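Alpha-glucosidase (PDB 6PNR) probably hydrolyses alpha-glycosides of sulfoquinovose, the sugar head group of plant sulfolipids, as a sulfoquinovosidase of glycoside hydrolase family 31. Local coordinates at residues I19-S23 / K24-M28; G327-Y330 / K331-K334; E366-E369 / W370-I374; T503-L506 / F507-A511; D536-D539 / T540-R543. All blocks are in the same frame, centred on the assembly; numbering follows the deposited sequence.

Contact 1 of 5, residues I19-S23 / K24-M28; sequences ILEHS and KERPM
S23 OG is held from two directions: it accepts the backbone N-H of R26 (OG to N 3.1 Å, 146° at the hydrogen) and donates to E21 OE2 at 3.2 Å, meeting that oxygen on its anti side and well out of the carboxylate plane. The hydroxyl can do this because OG sits between the backbone N and the carbonyl carbon (chi1 53°), which places it within reach of R26 N. A second bond ties the same two residues the other way round, S23 N to R26 O at 3.0 Å, with the donor above the carbonyl plane instead of on a lone pair. K24 and E25, both with helix-like backbone angles, are the corner of a beta-turn that follows strand 17-22, an outer strand of a three-stranded antiparallel sheet in the N-terminal beta region; earlier in this strand I19 and L20 both face L12 in a classic beta bulge. Past the corner, M28 N donates to H22 ND1 at 3.0 Å, nearly straight at 172° but tilted from the ring plane. ND1 therefore acts as acceptor, and a neutral imidazole would probably carry its proton on NE2. Outside the turn, F73 meets the H22 ring edge-to-face. On the flank, E21 OE1 touches R26 CD at 3.4 Å and stays 4.2 Å from R26 NE, out of the guanidinium plane, an attraction of charges without an N-H aimed at the oxygen.

Contact 2 of 5, residues G327-Y330 / K331-K334; sequences GELY and KEGK
K331 N donates to G327 O at 3.1 Å, which closes the first turn. The CB of K331 rests against E328 O, a van der Waals contact at 3.4 Å. At E332 the backbone N bonds back to E328 O, while its extended side chain runs beside that of L329, pointing the same way, with E332 OE1 4.0 Å from L329 CD2. The other carboxylate oxygen, OE2, is engaged beyond the turn by a salt bridge to K336 and a hydrogen bond from W370 NE1. These bonds start helix 328-335 of the family 31 beta/alpha-barrel domain: G327 is the N-cap residue, and, since it has no side chain to cap with, the carboxylate of D290 takes the N-H groups of E328 and L329. G333 follows with N to L329 O at 2.9 Å. K334 then makes the shortest of the four backbone bonds, N to Y330 O at 2.8 Å. Its all-extended chain crosses the tyrosine obliquely, CD lying 4.1 Å from Y330 CE1. Y330 has CG anti to its own N (chi1 175°), a setting that carries the ring along the helix to where one water joins the two tips, 3.0 Å from Y330 OH and 3.1 Å from K334 NZ, accepting from the lysine.

Contact 3 of 5, residues E366-E369 / W370-I374; sequences EAFE and WFKDI
E366 O accepts the N-H of W370 at 2.9 Å, one of four successive i to i+4 bonds that join 366-369 to 370-374 within helix 365-380 of the family 31 barrel domain. A367 O repeats this with F371 N at 2.9 Å and also lies at the edge of the W370 ring, near its plane. F368 O takes K372 N in the same way, and a side-chain contact is added: K372 CE comes to within 3.9 Å of ring atom CE1 of F368. E369 carries the charged pair. Its CG lies beside the backbone N (chi1 -69°), and the chain bends at chi2 (-64°) and runs beside K372, where OE2 receives NZ at 2.7 Å on the syn side, somewhat out of the carboxylate plane. E369 O also takes D373 N at 2.8 Å. The same ammonium forms salt bridges with E425 and E429 on helix 408-429, which ties the two helices together. With an alanine here instead of E369, K372 NZ would probably lose its partner within the helix and depend on E425 and E429. One buried lysine among three carboxylates implies that its positive charge is probably stabilised, and that it in turn offsets repulsion among the acids.

Contact 4 of 5, residues T503-L506 / F507-A511; sequences TKEL and FLRWA
The W510 indole meets L506 at its edge: the leucine CG lies in the ring plane and CD1 sits 3.7 Å from W510 CE3, so the branched end abuts the benzo rim instead of covering a face. A second flat group, the R509 guanidinium, has a water in its plane at the edge. Both belong to helix 504-514, the helical arm of the beta-alpha-beta unit between strands 490-491 and 521-522 in the family 31 barrel domain. L506 has CG anti to its backbone N (chi1 176°), which sets its chain beside the tryptophan, pointing the same way. W510 is turned to an unusual chi1 of -143°; S489 OG bonds its NE1, and L469 and V472 of helix 469-481 touch its side chain. An alanine in place of L506 is likely to strip the CE3 rim of its apolar neighbour and open a gap beside the indole. One turn round, E505 and R509 are linked through the water, which donates to E505 OE2 at 2.7 Å and accepts from R509 NE at 3.0 Å, whereas E505 OE2 and R509 NE themselves stand 4.8 Å apart. Further partners are D608 N for E505 OE2 and E512, by a salt bridge, for R509 NH1. K504 lays its aliphatic chain against L508, K504 CG 3.8 Å from L508 CD1, and its NZ pairs with D537, the cap of helix 538-568, and with an acid of that helix. At the helix start T503 is the N-cap: its OG1 accepts L506 N at 3.2 Å, with 162° at the hydrogen.

Contact 5 of 5, residues D536-D539 / T540-R543; sequences DDED and TMER
D537 turns its CG opposite its own N (chi1 -175°) while T540 keeps OG1 beside its backbone N (chi1 -58°); these settings bring one carboxylate oxygen of D537 to both donors of T540. D537 OD2 accepts T540 OG1 at 2.7 Å and T540 N at 2.9 Å; the two donors come from opposite faces of the carboxylate plane, both on the anti side. This makes D537 the N-cap of helix 538-568, and its carbonyl continues the start by taking M541 N at 3.1 Å. One turn on, D539 OD2 accepts R543 NE at 3.0 Å in a salt bridge: the oxygen lies in the guanidinium plane and the nitrogen comes on the syn side, although the two flat groups stand 80° apart. R543 NH1 reaches L641 O. E538, whose OE2 is salt-bridged to R263, also touches the bent end of M541, CE 3.2 Å from that oxygen. Acids crowd this helix start, with D539 OD1 4.4 Å from E542 OE1. K504 NZ of the neighbouring helix pairs with OD2 of both D537 and D539, and together with R543 and the partial positive charge of the helix N-terminus it would probably keep these carboxylates ionised.

How the contacts relate
Contacts 2 to 5 are opening or early turns of barrel-domain helices, held by i to i+4 backbone bonds, whereas contact 1 is a strand-end turn in the N-terminal beta region, about 48 to 62 Å from the others, centre to centre. They form two neighbouring pairs. Contacts 2 and 3, centres about 13 Å apart, meet at W370, by the probable hydrogen bond to E332 and by packing, and at L329 on I374. Contacts 4 and 5, centres about 11 Å apart, join through K504 and the packing of L508 CD1 on R543 CD. Contact 4 is the buried one, with a leucine-tryptophan contact; the others are partly buried. Contacts 3 and 5 contain direct salt bridges, while contacts 2 and 4 use water bridges.

Contact 1 of 5, residues I19-S23 / K24-M28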
# COMPACT_ATOMS: atom_id res chain seq x y z
N ILE A 19 -12.50 -23.16 22.29
CA ILE A 19 -12.26 -22.63 20.95
C ILE A 19 -13.34 -21.66 20.49
O ILE A 19 -13.08 -20.86 19.59
CB ILE A 19 -12.08 -23.76 19.91
CG1 ILE A 19 -13.36 -24.56 19.74
CG2 ILE A 19 -10.92 -24.67 20.28
CD1 ILE A 19 -13.33 -25.44 18.51
N LEU A 20 -14.54 -21.70 21.06
CA LEU A 20 -15.59 -20.75 20.72
C LEU A 20 -16.18 -20.16 21.99
O LEU A 20 -16.34 -20.86 22.99
CB LEU A 20 -16.73 -21.40 19.90
CG LEU A 20 -16.44 -21.84 18.47
CD1 LEU A 20 -17.73 -22.26 17.78
CD2 LEU A 20 -15.76 -20.72 17.67
N GLU A 21 -16.52 -18.88 21.93
CA GLU A 21 -17.21 -18.24 23.04
C GLU A 21 -18.07 -17.10 22.51
O GLU A 21 -17.65 -16.36 21.62
CB GLU A 21 -16.22 -17.70 24.08
CG GLU A 21 -16.91 -17.00 25.26
CD GLU A 21 -15.92 -16.40 26.24
OE1 GLU A 21 -14.70 -16.67 26.11
OE2 GLU A 21 -16.36 -15.65 27.13
N HIS A 22 -19.28 -16.99 23.06
CA HIS A 22 -20.09 -15.80 22.90
C HIS A 22 -20.60 -15.37 24.26
O HIS A 22 -21.39 -16.09 24.89
CB HIS A 22 -21.28 -16.00 21.96
CG HIS A 22 -22.13 -14.77 21.84
ND1 HIS A 22 -21.90 -13.80 20.88
CD2 HIS A 22 -23.17 -14.33 22.59
CE1 HIS A 22 -22.78 -12.83 21.03
NE2 HIS A 22 -23.56 -13.12 22.06
N SER A 23 -20.16 -14.20 24.71
CA SER A 23 -20.75 -13.51 25.85
C SER A 23 -20.88 -12.05 25.48
O SER A 23 -20.43 -11.62 24.41
CB SER A 23 -19.90 -13.68 27.12
OG SER A 23 -18.56 -13.30 26.88
N LYS A 24 -21.52 -11.27 26.35
CA LYS A 24 -21.57 -9.83 26.09
C LYS A 24 -20.17 -9.23 26.11
O LYS A 24 -19.88 -8.30 25.35
CB LYS A 24 -22.48 -9.12 27.10
CG LYS A 24 -22.87 -7.72 26.64
CD LYS A 24 -23.87 -7.04 27.58
CE LYS A 24 -23.20 -6.56 28.85
NZ LYS A 24 -24.13 -5.75 29.69
N GLU A 25 -19.27 -9.77 26.94
CA GLU A 25 -17.90 -9.26 27.01
C GLU A 25 -17.06 -9.71 25.82
O GLU A 25 -16.18 -8.96 25.37
CB GLU A 25 -17.22 -9.70 28.30
CG GLU A 25 -17.90 -9.23 29.58
CD GLU A 25 -19.06 -10.12 30.01
OE1 GLU A 25 -19.18 -11.26 29.49
OE2 GLU A 25 -19.85 -9.69 30.88
N ARG A 26 -17.30 -10.91 25.29
CA ARG A 26 -16.55 -11.48 24.17
C ARG A 26 -17.54 -12.00 23.13
O ARG A 26 -17.86 -13.19 23.11
CB ARG A 26 -15.63 -12.60 24.63
CG ARG A 26 -14.53 -12.21 25.61
CD ARG A 26 -13.75 -13.45 26.05
NE ARG A 26 -12.47 -13.14 26.68
CZ ARG A 26 -12.28 -13.02 28.00
NH1 ARG A 26 -13.29 -13.18 28.83
NH2 ARG A 26 -11.07 -12.74 28.47
N PRO A 27 -18.07 -11.13 22.27
CA PRO A 27 -19.04 -11.59 21.27
C PRO A 27 -18.39 -12.43 20.18
O PRO A 27 -17.25 -12.20 19.79
CB PRO A 27 -19.61 -10.28 20.70
CG PRO A 27 -18.55 -9.27 20.96
CD PRO A 27 -17.94 -9.66 22.28
N MET A 28 -19.16 -13.40 19.70
CA MET A 28 -18.68 -14.36 18.71
C MET A 28 -18.92 -13.89 17.28
O MET A 28 -18.18 -14.31 16.38
CB MET A 28 -19.37 -15.71 18.92
CG MET A 28 -18.73 -16.89 18.19
SD MET A 28 -19.48 -18.49 18.62
CE MET A 28 -21.09 -18.33 17.87

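Contact 2 of 5, residues G327-Y330 / K331-K334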
# COMPACT_ATOMS: atom_id res chain seq x y z
N GLY A 327 -10.16 -17.70 -32.61
CA GLY A 327 -10.04 -19.13 -32.77
C GLY A 327 -11.31 -19.81 -33.27
O GLY A 327 -12.42 -19.26 -33.20
N GLU A 328 -11.14 -21.04 -33.75
CA GLU A 328 -12.27 -21.83 -34.23
C GLU A 328 -13.24 -22.16 -33.09
O GLU A 328 -14.46 -22.01 -33.24
CB GLU A 328 -11.78 -23.11 -34.90
CG GLU A 328 -11.20 -22.90 -36.30
CD GLU A 328 -12.24 -22.38 -37.29
OE1 GLU A 328 -13.27 -23.07 -37.50
OE2 GLU A 328 -12.04 -21.27 -37.85
N LEU A 329 -12.72 -22.62 -31.96
CA LEU A 329 -13.63 -22.96 -30.87
C LEU A 329 -14.31 -21.72 -30.30
O LEU A 329 -15.46 -21.80 -29.86
CB LEU A 329 -12.87 -23.74 -29.79
CG LEU A 329 -12.51 -25.17 -30.20
CD1 LEU A 329 -11.64 -25.85 -29.14
CD2 LEU A 329 -13.77 -26.00 -30.47
N TYR A 330 -13.63 -20.57 -30.30
CA TYR A 330 -14.32 -19.33 -29.92
C TYR A 330 -15.52 -19.07 -30.81
O TYR A 330 -16.60 -18.70 -30.33
CB TYR A 330 -13.36 -18.14 -29.98
CG TYR A 330 -14.05 -16.82 -29.70
CD1 TYR A 330 -14.63 -16.09 -30.73
CD2 TYR A 330 -14.13 -16.33 -28.41
CE1 TYR A 330 -15.28 -14.89 -30.47
CE2 TYR A 330 -14.78 -15.14 -28.15
CZ TYR A 330 -15.35 -14.42 -29.18
OH TYR A 330 -15.98 -13.23 -28.90
N LYS A 331 -15.35 -19.24 -32.13
CA LYS A 331 -16.45 -18.98 -33.06
C LYS A 331 -17.65 -19.85 -32.74
O LYS A 331 -18.79 -19.37 -32.67
CB LYS A 331 -15.96 -19.20 -34.49
CG LYS A 331 -17.01 -18.93 -35.57
CD LYS A 331 -16.52 -19.40 -36.95
CE LYS A 331 -17.66 -19.41 -37.98
NZ LYS A 331 -17.26 -20.02 -39.28
N GLU A 332 -17.41 -21.14 -32.50
CA GLU A 332 -18.48 -22.07 -32.14
C GLU A 332 -19.12 -21.72 -30.80
O GLU A 332 -20.35 -21.75 -30.66
CB GLU A 332 -17.91 -23.49 -32.11
CG GLU A 332 -18.92 -24.55 -31.71
CD GLU A 332 -18.35 -25.96 -31.80
OE1 GLU A 332 -17.27 -26.14 -32.38
OE2 GLU A 332 -19.00 -26.88 -31.27
N GLY A 333 -18.30 -21.39 -29.79
CA GLY A 333 -18.86 -20.99 -28.51
C GLY A 333 -19.68 -19.71 -28.61
O GLY A 333 -20.71 -19.56 -27.94
N LYS A 334 -19.22 -18.76 -29.42
CA LYS A 334 -19.98 -17.53 -29.63
C LYS A 334 -21.33 -17.83 -30.27
O LYS A 334 -22.36 -17.30 -29.85
CB LYS A 334 -19.19 -16.55 -30.48
CG LYS A 334 -19.97 -15.29 -30.86
CD LYS A 334 -19.11 -14.37 -31.70
CE LYS A 334 -19.75 -12.99 -31.87
NZ LYS A 334 -18.78 -12.05 -32.50
O HOH W 1 -16.04 -11.42 -31.31

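Contact 3 of 5, residues E366-E369 / W370-I374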
# COMPACT_ATOMS: atom_id res chain seq x y z
N GLU A 366 -24.98 -26.62 -20.26
CA GLU A 366 -24.74 -26.91 -21.67
C GLU A 366 -23.31 -26.53 -22.07
O GLU A 366 -22.62 -27.30 -22.75
CB GLU A 366 -25.75 -26.18 -22.54
CG GLU A 366 -27.20 -26.57 -22.28
CD GLU A 366 -28.14 -26.15 -23.39
OE1 GLU A 366 -27.69 -25.44 -24.32
OE2 GLU A 366 -29.32 -26.54 -23.35
N ALA A 367 -22.87 -25.34 -21.66
CA ALA A 367 -21.49 -24.93 -21.92
C ALA A 367 -20.49 -25.82 -21.20
O ALA A 367 -19.44 -26.15 -21.75
CB ALA A 367 -21.31 -23.46 -21.51
N PHE A 368 -20.81 -26.25 -19.97
CA PHE A 368 -19.94 -27.15 -19.21
C PHE A 368 -19.73 -28.47 -19.96
O PHE A 368 -18.59 -28.89 -20.19
CB PHE A 368 -20.55 -27.38 -17.82
CG PHE A 368 -19.70 -28.20 -16.87
CD1 PHE A 368 -19.86 -29.58 -16.77
CD2 PHE A 368 -18.78 -27.59 -16.02
CE1 PHE A 368 -19.11 -30.33 -15.87
CE2 PHE A 368 -18.01 -28.35 -15.13
CZ PHE A 368 -18.18 -29.70 -15.04
N GLU A 369 -20.83 -29.11 -20.37
CA GLU A 369 -20.72 -30.35 -21.14
C GLU A 369 -19.99 -30.13 -22.47
O GLU A 369 -19.19 -30.97 -22.90
CB GLU A 369 -22.11 -30.94 -21.39
CG GLU A 369 -22.76 -31.46 -20.13
CD GLU A 369 -21.99 -32.63 -19.56
OE1 GLU A 369 -21.57 -33.50 -20.35
OE2 GLU A 369 -21.79 -32.67 -18.32
N TRP A 370 -20.26 -29.00 -23.12
CA TRP A 370 -19.56 -28.68 -24.36
C TRP A 370 -18.05 -28.64 -24.14
O TRP A 370 -17.28 -29.20 -24.93
CB TRP A 370 -20.07 -27.35 -24.90
CG TRP A 370 -19.37 -26.81 -26.12
CD1 TRP A 370 -19.49 -27.26 -27.41
CD2 TRP A 370 -18.49 -25.68 -26.18
NE1 TRP A 370 -18.72 -26.49 -28.26
CE2 TRP A 370 -18.10 -25.51 -27.53
CE3 TRP A 370 -17.98 -24.79 -25.22
CZ2 TRP A 370 -17.23 -24.50 -27.94
CZ3 TRP A 370 -17.11 -23.77 -25.64
CH2 TRP A 370 -16.75 -23.64 -26.99
N PHE A 371 -17.61 -27.98 -23.06
CA PHE A 371 -16.16 -27.87 -22.87
C PHE A 371 -15.56 -29.21 -22.47
O PHE A 371 -14.46 -29.56 -22.91
CB PHE A 371 -15.83 -26.78 -21.84
CG PHE A 371 -14.48 -26.15 -22.06
CD1 PHE A 371 -13.34 -26.69 -21.49
CD2 PHE A 371 -14.33 -25.05 -22.89
CE1 PHE A 371 -12.09 -26.13 -21.72
CE2 PHE A 371 -13.08 -24.49 -23.13
CZ PHE A 371 -11.97 -25.02 -22.54
N LYS A 372 -16.29 -29.98 -21.66
CA LYS A 372 -15.90 -31.35 -21.39
C LYS A 372 -15.71 -32.13 -22.69
O LYS A 372 -14.73 -32.86 -22.85
CB LYS A 372 -16.94 -32.01 -20.49
CG LYS A 372 -16.52 -33.35 -19.92
CD LYS A 372 -17.70 -34.11 -19.31
CE LYS A 372 -18.51 -33.27 -18.34
NZ LYS A 372 -19.58 -34.12 -17.71
N ASP A 373 -16.63 -31.96 -23.65
CA ASP A 373 -16.51 -32.68 -24.91
C ASP A 373 -15.32 -32.19 -25.74
O ASP A 373 -14.73 -32.98 -26.49
CB ASP A 373 -17.81 -32.55 -25.73
CG ASP A 373 -18.94 -33.41 -25.18
OD1 ASP A 373 -18.69 -34.33 -24.38
OD2 ASP A 373 -20.10 -33.17 -25.57
N ILE A 374 -14.97 -30.91 -25.62
CA ILE A 374 -13.77 -30.37 -26.26
C ILE A 374 -12.52 -31.10 -25.76
O ILE A 374 -11.62 -31.44 -26.54
CB ILE A 374 -13.67 -28.85 -26.02
CG1 ILE A 374 -14.71 -28.11 -26.86
CG2 ILE A 374 -12.26 -28.32 -26.32
CD1 ILE A 374 -14.75 -26.63 -26.60

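Contact 4 of 5, residues T503-L506 / F507-A511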
# COMPACT_ATOMS: atom_id res chain seq x y z
N THR A 503 19.28 -18.97 -14.49
CA THR A 503 20.66 -19.44 -14.57
C THR A 503 20.73 -20.96 -14.47
O THR A 503 19.79 -21.62 -14.02
CB THR A 503 21.53 -18.85 -13.46
OG1 THR A 503 21.10 -19.39 -12.21
CG2 THR A 503 21.46 -17.30 -13.44
N LYS A 504 21.88 -21.50 -14.92
CA LYS A 504 22.15 -22.93 -14.80
C LYS A 504 22.05 -23.39 -13.35
O LYS A 504 21.43 -24.42 -13.06
CB LYS A 504 23.55 -23.23 -15.35
CG LYS A 504 24.06 -24.65 -15.04
CD LYS A 504 25.48 -24.85 -15.64
CE LYS A 504 26.09 -26.18 -15.22
NZ LYS A 504 27.25 -26.57 -16.08
N GLU A 505 22.67 -22.65 -12.43
CA GLU A 505 22.67 -23.08 -11.04
C GLU A 505 21.25 -23.17 -10.50
O GLU A 505 20.91 -24.11 -9.76
CB GLU A 505 23.51 -22.12 -10.19
CG GLU A 505 23.62 -22.53 -8.71
CD GLU A 505 24.08 -21.40 -7.81
OE1 GLU A 505 24.09 -20.23 -8.27
OE2 GLU A 505 24.42 -21.66 -6.64
N LEU A 506 20.41 -22.21 -10.85
CA LEU A 506 19.01 -22.24 -10.42
C LEU A 506 18.28 -23.46 -10.96
O LEU A 506 17.55 -24.13 -10.22
CB LEU A 506 18.28 -20.97 -10.87
CG LEU A 506 16.81 -21.10 -10.47
CD1 LEU A 506 16.65 -20.97 -8.95
CD2 LEU A 506 15.96 -20.14 -11.21
N PHE A 507 18.45 -23.76 -12.25
CA PHE A 507 17.79 -24.93 -12.79
C PHE A 507 18.22 -26.18 -12.04
O PHE A 507 17.38 -27.03 -11.71
CB PHE A 507 18.08 -25.09 -14.29
CG PHE A 507 17.51 -26.35 -14.88
CD1 PHE A 507 18.20 -27.56 -14.79
CD2 PHE A 507 16.26 -26.34 -15.48
CE1 PHE A 507 17.66 -28.74 -15.29
CE2 PHE A 507 15.71 -27.52 -15.99
CZ PHE A 507 16.41 -28.71 -15.89
N LEU A 508 19.52 -26.32 -11.77
CA LEU A 508 20.02 -27.54 -11.14
C LEU A 508 19.57 -27.65 -9.68
O LEU A 508 19.20 -28.74 -9.23
CB LEU A 508 21.54 -27.60 -11.25
CG LEU A 508 22.03 -27.87 -12.68
CD1 LEU A 508 23.53 -27.67 -12.76
CD2 LEU A 508 21.63 -29.28 -13.11
N ARG A 509 19.61 -26.54 -8.93
CA ARG A 509 19.09 -26.56 -7.56
C ARG A 509 17.60 -26.90 -7.54
O ARG A 509 17.13 -27.59 -6.63
CB ARG A 509 19.31 -25.22 -6.86
CG ARG A 509 20.74 -24.97 -6.39
CD ARG A 509 21.19 -26.02 -5.36
NE ARG A 509 22.49 -25.65 -4.81
CZ ARG A 509 23.30 -26.45 -4.12
NH1 ARG A 509 22.96 -27.71 -3.88
NH2 ARG A 509 24.46 -25.98 -3.68
N TRP A 510 16.84 -26.40 -8.52
CA TRP A 510 15.42 -26.73 -8.58
C TRP A 510 15.21 -28.21 -8.91
O TRP A 510 14.33 -28.86 -8.33
CB TRP A 510 14.71 -25.85 -9.61
CG TRP A 510 13.29 -25.41 -9.23
CD1 TRP A 510 12.21 -26.20 -8.95
CD2 TRP A 510 12.81 -24.05 -9.17
NE1 TRP A 510 11.10 -25.42 -8.69
CE2 TRP A 510 11.44 -24.10 -8.83
CE3 TRP A 510 13.42 -22.80 -9.34
CZ2 TRP A 510 10.67 -22.95 -8.65
CZ3 TRP A 510 12.65 -21.65 -9.17
CH2 TRP A 510 11.29 -21.74 -8.83
N ALA A 511 16.00 -28.75 -9.84
CA ALA A 511 15.82 -30.15 -10.22
C ALA A 511 16.15 -31.10 -9.06
O ALA A 511 15.51 -32.15 -8.91
CB ALA A 511 16.66 -30.45 -11.45
O HOH W 2 23.61 -22.94 -4.37

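Contact 5 of 5, residues D536-D539 / T540-R543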
# COMPACT_ATOMS: atom_id res chain seq x y z
N ASP A 536 20.70 -26.50 -23.17
CA ASP A 536 21.73 -25.57 -23.61
C ASP A 536 23.13 -26.03 -23.24
O ASP A 536 24.10 -25.51 -23.81
CB ASP A 536 21.53 -24.18 -22.99
CG ASP A 536 20.34 -23.41 -23.55
OD1 ASP A 536 19.78 -23.81 -24.60
OD2 ASP A 536 19.97 -22.40 -22.92
N ASP A 537 23.27 -26.95 -22.29
CA ASP A 537 24.54 -27.14 -21.60
C ASP A 537 24.79 -28.63 -21.40
O ASP A 537 23.98 -29.29 -20.75
CB ASP A 537 24.53 -26.43 -20.25
CG ASP A 537 25.86 -26.50 -19.53
OD1 ASP A 537 26.83 -25.87 -20.02
OD2 ASP A 537 25.94 -27.15 -18.47
N GLU A 538 25.91 -29.15 -21.93
CA GLU A 538 26.14 -30.60 -21.83
C GLU A 538 26.32 -31.04 -20.38
O GLU A 538 25.79 -32.08 -19.99
CB GLU A 538 27.36 -31.01 -22.67
CG GLU A 538 27.17 -30.86 -24.17
CD GLU A 538 26.01 -31.68 -24.71
OE1 GLU A 538 25.83 -32.83 -24.26
OE2 GLU A 538 25.29 -31.18 -25.60
N ASP A 539 27.05 -30.26 -19.58
CA ASP A 539 27.24 -30.61 -18.17
C ASP A 539 25.91 -30.70 -17.44
O ASP A 539 25.70 -31.59 -16.60
CB ASP A 539 28.17 -29.60 -17.49
CG ASP A 539 28.40 -29.91 -16.01
OD1 ASP A 539 29.02 -30.95 -15.71
OD2 ASP A 539 27.96 -29.10 -15.15
N THR A 540 24.98 -29.80 -17.77
CA THR A 540 23.66 -29.83 -17.15
C THR A 540 22.89 -31.08 -17.55
O THR A 540 22.22 -31.70 -16.71
CB THR A 540 22.86 -28.58 -17.54
OG1 THR A 540 23.58 -27.41 -17.12
CG2 THR A 540 21.50 -28.57 -16.84
N MET A 541 22.98 -31.49 -18.82
CA MET A 541 22.26 -32.69 -19.23
C MET A 541 22.84 -33.94 -18.57
O MET A 541 22.10 -34.86 -18.20
CB MET A 541 22.28 -32.81 -20.76
CG MET A 541 21.36 -31.81 -21.40
SD MET A 541 21.17 -32.00 -23.17
CE MET A 541 22.64 -31.16 -23.72
N GLU A 542 24.16 -33.97 -18.37
CA GLU A 542 24.76 -35.10 -17.66
C GLU A 542 24.32 -35.11 -16.20
O GLU A 542 24.01 -36.18 -15.65
CB GLU A 542 26.28 -35.03 -17.77
CG GLU A 542 26.79 -35.16 -19.20
CD GLU A 542 28.22 -34.64 -19.37
OE1 GLU A 542 28.94 -34.53 -18.34
OE2 GLU A 542 28.63 -34.33 -20.52
N ARG A 543 24.28 -33.94 -15.56
CA ARG A 543 23.80 -33.84 -14.19
C ARG A 543 22.33 -34.22 -14.08
O ARG A 543 21.93 -34.92 -13.14
CB ARG A 543 24.02 -32.42 -13.66
CG ARG A 543 25.47 -32.09 -13.31
CD ARG A 543 25.59 -30.60 -13.03
NE ARG A 543 26.92 -30.21 -12.59
CZ ARG A 543 27.33 -30.29 -11.33
NH1 ARG A 543 26.50 -30.74 -10.39
NH2 ARG A 543 28.56 -29.91 -11.00